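Side-chain contacts in heme-binding protein A / AI-2 binding protein A (Helicobacter pylori SS1, PDB 6OFQ), which binds peptides in the periplasm, as a type II substrate-binding protein that probably hands them to an ABC transporter for uptake: residues A[35-40]-A[54-59]; A[289-294]-A[519-524]. All coordinates share one frame; numbering follows the deposited sequence.

Contact 1. Residues A[35-40]-A[54-59]; sequences FARGAD and SYVATG
Val56 presents its two methyls to two residues of strand 32-37, joining helix 52-61 to the five-stranded mixed sheet of this type II periplasmic binding protein. Val56 CG1 meets the Phe35 ring obliquely, 3.9 Å from Phe35 CE1. Val56 CG2 comes obliquely to the guanidinium, 3.8 Å from Arg37 NH1, and the two side chains run past each other in opposite directions. CG1 stands anti to the backbone N of Val56 (chi1 175°), which leaves CG2 beside that N and facing the arginine. The Phe35 ring also meets the ring of Phe526, with the planes at about 60°.

Arg37 bends at chi2 (74°) and then extends toward the helix. Its polar end is held on several sides. NH1 makes a salt bridge to Glu53, and NE is hydrogen-bonded to Thr247 OG1. Arg37 NH2 makes a salt bridge to Asp40 OD1 at 3.3 Å. Asp40 CA lies 3.6 Å above one face of the guanidinium, nearer its border than its middle. The other carboxylate oxygen, Asp40 OD2, accepts from Trp219 NE1 and Asp222 N. These bonds probably fix the rotation of the guanidinium in a buried site. A water completes the link to the helix. Its O sits in the guanidinium plane, accepts from Arg37 NH2 at 2.9 Å, and accepts weakly from Ala57 N at 3.4 Å.

Contact 2. Residues A[289-294]-A[519-524]; sequences AGLLAS and TGVSVN
Val521 O accepts a hydrogen bond from Arg525 NH2, which braces the loop between strands 513-514 and 530-531 from within. A backbone hydrogen bond between Val521 and Thr72 ties this loop to another part of the chain. Leu291 packs against the loop here. The leucine sits just before strand 292-298 of the seven-stranded mixed sheet. Its contact with the loop is made by one methyl, CD1. Leu291 CD1 lies 3.9 Å from Val521 CG1, and the two side chains meet at an angle. Leu291 CD1 also comes within 3.5 Å of Gly520 O, approaching the carbonyl from its flank at a C-O-CD1 angle of about 103°.

The Leu291 side chain leaves with CG beside its own backbone N (chi1 -68°) and then extends toward the loop. Thr342, Ile343, Met429 and Ala430 also touch it, so the leucine is buried. On the loop side, Gly520 has positive phi, a conformation that favours glycine. The contact buries only 83 Å² and is van der Waals in character. With one apolar methyl doing all the touching from the leucine, it has little directional preference.

Overall arrangement
Contact 1 comes first along the chain and closes before contact 2 opens. Their centres lie about 15 Å apart. Contact 1 belongs to the five-stranded mixed sheet and helix 52-61. Contact 2 joins the residue just before strand 292-298, of the seven-stranded mixed sheet, to the loop before strand 530-531. Segment 519-524, one side of contact 2, also touches contact 1. Asn524 OD1 is 3.7 Å from Phe35 CE2, and Asn524 ND2 is 4.1 Å from Val56 CG2. Asn60 ND2 also ties helix to loop, as it bonds to both Val56 O and Asn524 O. The late loop thus joins early parts of the chain to the sheet that holds strand 292-298.

Contact 1. Residues A[35-40]-A[54-59]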
loop_
_atom_site.group_PDB
_atom_site.type_symbol
_atom_site.label_atom_id
_atom_site.label_comp_id
_atom_site.label_asym_id
_atom_site.label_seq_id
_atom_site.Cartn_x
_atom_site.Cartn_y
_atom_site.Cartn_z
ATOM N N PHE A 35 -4.522 12.839 -14.059
ATOM C CA PHE A 35 -4.937 11.654 -13.297
ATOM C C PHE A 35 -5.770 12.206 -12.147
ATOM O O PHE A 35 -5.367 13.192 -11.528
ATOM C CB PHE A 35 -3.675 11.005 -12.758
ATOM C CG PHE A 35 -3.843 9.826 -11.854
ATOM C CD1 PHE A 35 -3.964 9.967 -10.491
ATOM C CD2 PHE A 35 -3.777 8.537 -12.320
ATOM C CE1 PHE A 35 -4.074 8.857 -9.662
ATOM C CE2 PHE A 35 -3.862 7.415 -11.508
ATOM C CZ PHE A 35 -4.024 7.595 -10.153
ATOM N N ALA A 36 -6.861 11.540 -11.830
ATOM C CA ALA A 36 -7.655 11.965 -10.685
ATOM C C ALA A 36 -7.905 10.781 -9.759
ATOM O O ALA A 36 -8.075 9.630 -10.140
ATOM C CB ALA A 36 -8.995 12.548 -11.160
ATOM N N ARG A 37 -8.030 11.140 -8.481
ATOM C CA ARG A 37 -8.167 10.207 -7.394
ATOM C C ARG A 37 -8.894 10.853 -6.244
ATOM O O ARG A 37 -9.156 12.057 -6.220
ATOM C CB ARG A 37 -6.807 9.639 -7.023
ATOM C CG ARG A 37 -5.700 10.649 -6.778
ATOM C CD ARG A 37 -5.816 11.398 -5.464
ATOM N NE ARG A 37 -4.686 12.283 -5.153
ATOM C CZ ARG A 37 -3.467 11.928 -4.760
ATOM N NH1 ARG A 37 -3.219 10.649 -4.655
ATOM N NH2 ARG A 37 -2.519 12.801 -4.592
ATOM N N GLY A 38 -9.318 10.073 -5.278
ATOM C CA GLY A 38 -10.233 10.484 -4.235
ATOM C C GLY A 38 -9.698 11.201 -3.044
ATOM O O GLY A 38 -10.422 11.982 -2.431
ATOM N N ALA A 39 -8.444 10.999 -2.655
ATOM C CA ALA A 39 -7.820 11.599 -1.458
ATOM C C ALA A 39 -6.368 11.891 -1.769
ATOM O O ALA A 39 -5.659 11.103 -2.399
ATOM C CB ALA A 39 -7.949 10.666 -0.291
ATOM N N ASP A 40 -5.946 13.029 -1.258
ATOM C CA ASP A 40 -4.565 13.485 -1.460
ATOM C C ASP A 40 -3.561 12.598 -0.715
ATOM O O ASP A 40 -3.889 11.906 0.204
ATOM C CB ASP A 40 -4.458 14.921 -0.960
ATOM C CG ASP A 40 -3.242 15.678 -1.452
ATOM O OD1 ASP A 40 -2.543 15.229 -2.386
ATOM O OD2 ASP A 40 -3.013 16.757 -0.829
ATOM N N SER A 54 -0.625 8.500 -1.178
ATOM C CA SER A 54 0.671 9.156 -1.052
ATOM C C SER A 54 1.673 8.644 -2.104
ATOM O O SER A 54 2.449 9.429 -2.664
ATOM C CB SER A 54 1.285 8.970 0.313
ATOM O OG SER A 54 0.478 9.521 1.375
ATOM N N TYR A 55 1.656 7.328 -2.323
ATOM C CA TYR A 55 2.622 6.764 -3.259
ATOM C C TYR A 55 2.374 7.071 -4.704
ATOM O O TYR A 55 3.306 6.846 -5.494
ATOM C CB TYR A 55 2.803 5.249 -3.002
ATOM C CG TYR A 55 3.340 4.903 -1.633
ATOM C CD1 TYR A 55 4.101 5.757 -0.852
ATOM C CD2 TYR A 55 3.135 3.600 -1.108
ATOM C CE1 TYR A 55 4.573 5.348 0.369
ATOM C CE2 TYR A 55 3.653 3.179 0.074
ATOM C CZ TYR A 55 4.364 4.064 0.846
ATOM O OH TYR A 55 4.945 3.637 2.034
ATOM N N VAL A 56 1.170 7.557 -5.040
ATOM C CA VAL A 56 0.991 8.026 -6.406
ATOM C C VAL A 56 2.077 9.025 -6.800
ATOM O O VAL A 56 2.716 8.855 -7.853
ATOM C CB VAL A 56 -0.411 8.652 -6.585
ATOM C CG1 VAL A 56 -0.519 9.254 -7.992
ATOM C CG2 VAL A 56 -1.527 7.649 -6.325
ATOM N N ALA A 57 2.311 10.029 -5.980
ATOM C CA ALA A 57 3.382 10.974 -6.294
ATOM C C ALA A 57 4.796 10.435 -6.042
ATOM O O ALA A 57 5.646 10.477 -6.944
ATOM C CB ALA A 57 3.207 12.296 -5.558
ATOM N N THR A 58 4.991 9.853 -4.861
ATOM C CA THR A 58 6.367 9.525 -4.491
ATOM C C THR A 58 6.959 8.412 -5.352
ATOM O O THR A 58 8.146 8.399 -5.655
ATOM C CB THR A 58 6.480 9.173 -3.002
ATOM O OG1 THR A 58 5.757 7.961 -2.763
ATOM C CG2 THR A 58 6.005 10.239 -2.094
ATOM N N GLY A 59 6.116 7.480 -5.808
ATOM C CA GLY A 59 6.581 6.402 -6.667
ATOM C C GLY A 59 7.121 6.851 -8.006
ATOM O O GLY A 59 7.881 6.124 -8.661
HETATM O O HOH W 1 0.114 11.660 -3.912
#

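Contact 2. Residues A[289-294]-A[519-524]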
loop_
_atom_site.group_PDB
_atom_site.type_symbol
_atom_site.label_atom_id
_atom_site.label_comp_id
_atom_site.label_asym_id
_atom_site.label_seq_id
_atom_site.Cartn_x
_atom_site.Cartn_y
_atom_site.Cartn_z
ATOM N N ALA A 289 -8.073 -8.900 -12.012
ATOM C CA ALA A 289 -8.464 -9.478 -10.742
ATOM C C ALA A 289 -8.043 -8.749 -9.488
ATOM O O ALA A 289 -8.750 -8.573 -8.471
ATOM C CB ALA A 289 -7.885 -10.878 -10.651
ATOM N N GLY A 290 -6.820 -8.274 -9.607
ATOM C CA GLY A 290 -6.282 -7.341 -8.579
ATOM C C GLY A 290 -5.396 -8.058 -7.554
ATOM O O GLY A 290 -5.419 -9.278 -7.375
ATOM N N LEU A 291 -4.626 -7.271 -6.824
ATOM C CA LEU A 291 -3.766 -7.682 -5.695
ATOM C C LEU A 291 -4.241 -7.018 -4.398
ATOM O O LEU A 291 -3.455 -6.738 -3.488
ATOM C CB LEU A 291 -2.291 -7.411 -5.909
ATOM C CG LEU A 291 -1.686 -8.288 -6.997
ATOM C CD1 LEU A 291 -0.336 -7.780 -7.435
ATOM C CD2 LEU A 291 -1.351 -9.625 -6.344
ATOM N N LEU A 292 -5.543 -6.816 -4.336
ATOM C CA LEU A 292 -6.209 -6.040 -3.284
ATOM C C LEU A 292 -7.020 -6.899 -2.348
ATOM O O LEU A 292 -7.680 -7.856 -2.759
ATOM C CB LEU A 292 -7.227 -5.086 -3.954
ATOM C CG LEU A 292 -6.663 -4.107 -4.984
ATOM C CD1 LEU A 292 -7.659 -3.625 -6.026
ATOM C CD2 LEU A 292 -6.171 -2.914 -4.179
ATOM N N ALA A 293 -7.082 -6.522 -1.074
ATOM C CA ALA A 293 -7.995 -7.123 -0.121
ATOM C C ALA A 293 -8.653 -6.005 0.686
ATOM O O ALA A 293 -8.022 -4.970 0.942
ATOM C CB ALA A 293 -7.313 -8.110 0.812
ATOM N N SER A 294 -9.928 -6.183 1.030
ATOM C CA SER A 294 -10.727 -5.225 1.818
ATOM C C SER A 294 -11.472 -6.005 2.888
ATOM O O SER A 294 -12.092 -7.013 2.611
ATOM C CB SER A 294 -11.721 -4.529 0.852
ATOM O OG SER A 294 -12.472 -3.567 1.571
ATOM N N THR A 519 -2.202 -4.372 -13.651
ATOM C CA THR A 519 -1.519 -5.581 -13.172
ATOM C C THR A 519 -0.210 -5.243 -12.478
ATOM O O THR A 519 0.396 -4.204 -12.695
ATOM C CB THR A 519 -1.269 -6.540 -14.339
ATOM O OG1 THR A 519 -0.514 -5.915 -15.380
ATOM C CG2 THR A 519 -2.642 -7.045 -14.895
ATOM N N GLY A 520 0.227 -6.175 -11.639
ATOM C CA GLY A 520 1.509 -6.077 -10.938
ATOM C C GLY A 520 1.439 -5.110 -9.787
ATOM O O GLY A 520 0.375 -4.842 -9.243
ATOM N N VAL A 521 2.585 -4.659 -9.291
ATOM C CA VAL A 521 2.653 -3.748 -8.129
ATOM C C VAL A 521 3.205 -2.389 -8.585
ATOM O O VAL A 521 3.817 -2.206 -9.637
ATOM C CB VAL A 521 3.489 -4.398 -6.992
ATOM C CG1 VAL A 521 2.818 -5.667 -6.457
ATOM C CG2 VAL A 521 4.911 -4.662 -7.454
ATOM N N SER A 522 3.068 -1.420 -7.712
ATOM C CA SER A 522 3.413 -0.026 -7.982
ATOM C C SER A 522 2.821 0.424 -9.324
ATOM O O SER A 522 3.516 0.832 -10.273
ATOM C CB SER A 522 4.928 0.228 -7.896
ATOM O OG SER A 522 5.169 1.645 -7.941
ATOM N N VAL A 523 1.504 0.313 -9.417
ATOM C CA VAL A 523 0.840 0.529 -10.694
ATOM C C VAL A 523 0.725 1.970 -11.170
ATOM O O VAL A 523 0.425 2.224 -12.324
ATOM C CB VAL A 523 -0.568 -0.147 -10.737
ATOM C CG1 VAL A 523 -0.473 -1.613 -10.361
ATOM C CG2 VAL A 523 -1.527 0.574 -9.800
ATOM N N ASN A 524 0.860 2.899 -10.221
ATOM C CA ASN A 524 0.708 4.330 -10.513
ATOM C C ASN A 524 1.976 5.063 -10.805
ATOM O O ASN A 524 2.067 6.276 -10.628
ATOM C CB ASN A 524 -0.136 5.011 -9.439
ATOM C CG ASN A 524 -1.548 4.440 -9.421
ATOM O OD1 ASN A 524 -2.188 4.299 -10.457
ATOM N ND2 ASN A 524 -2.010 4.026 -8.239
#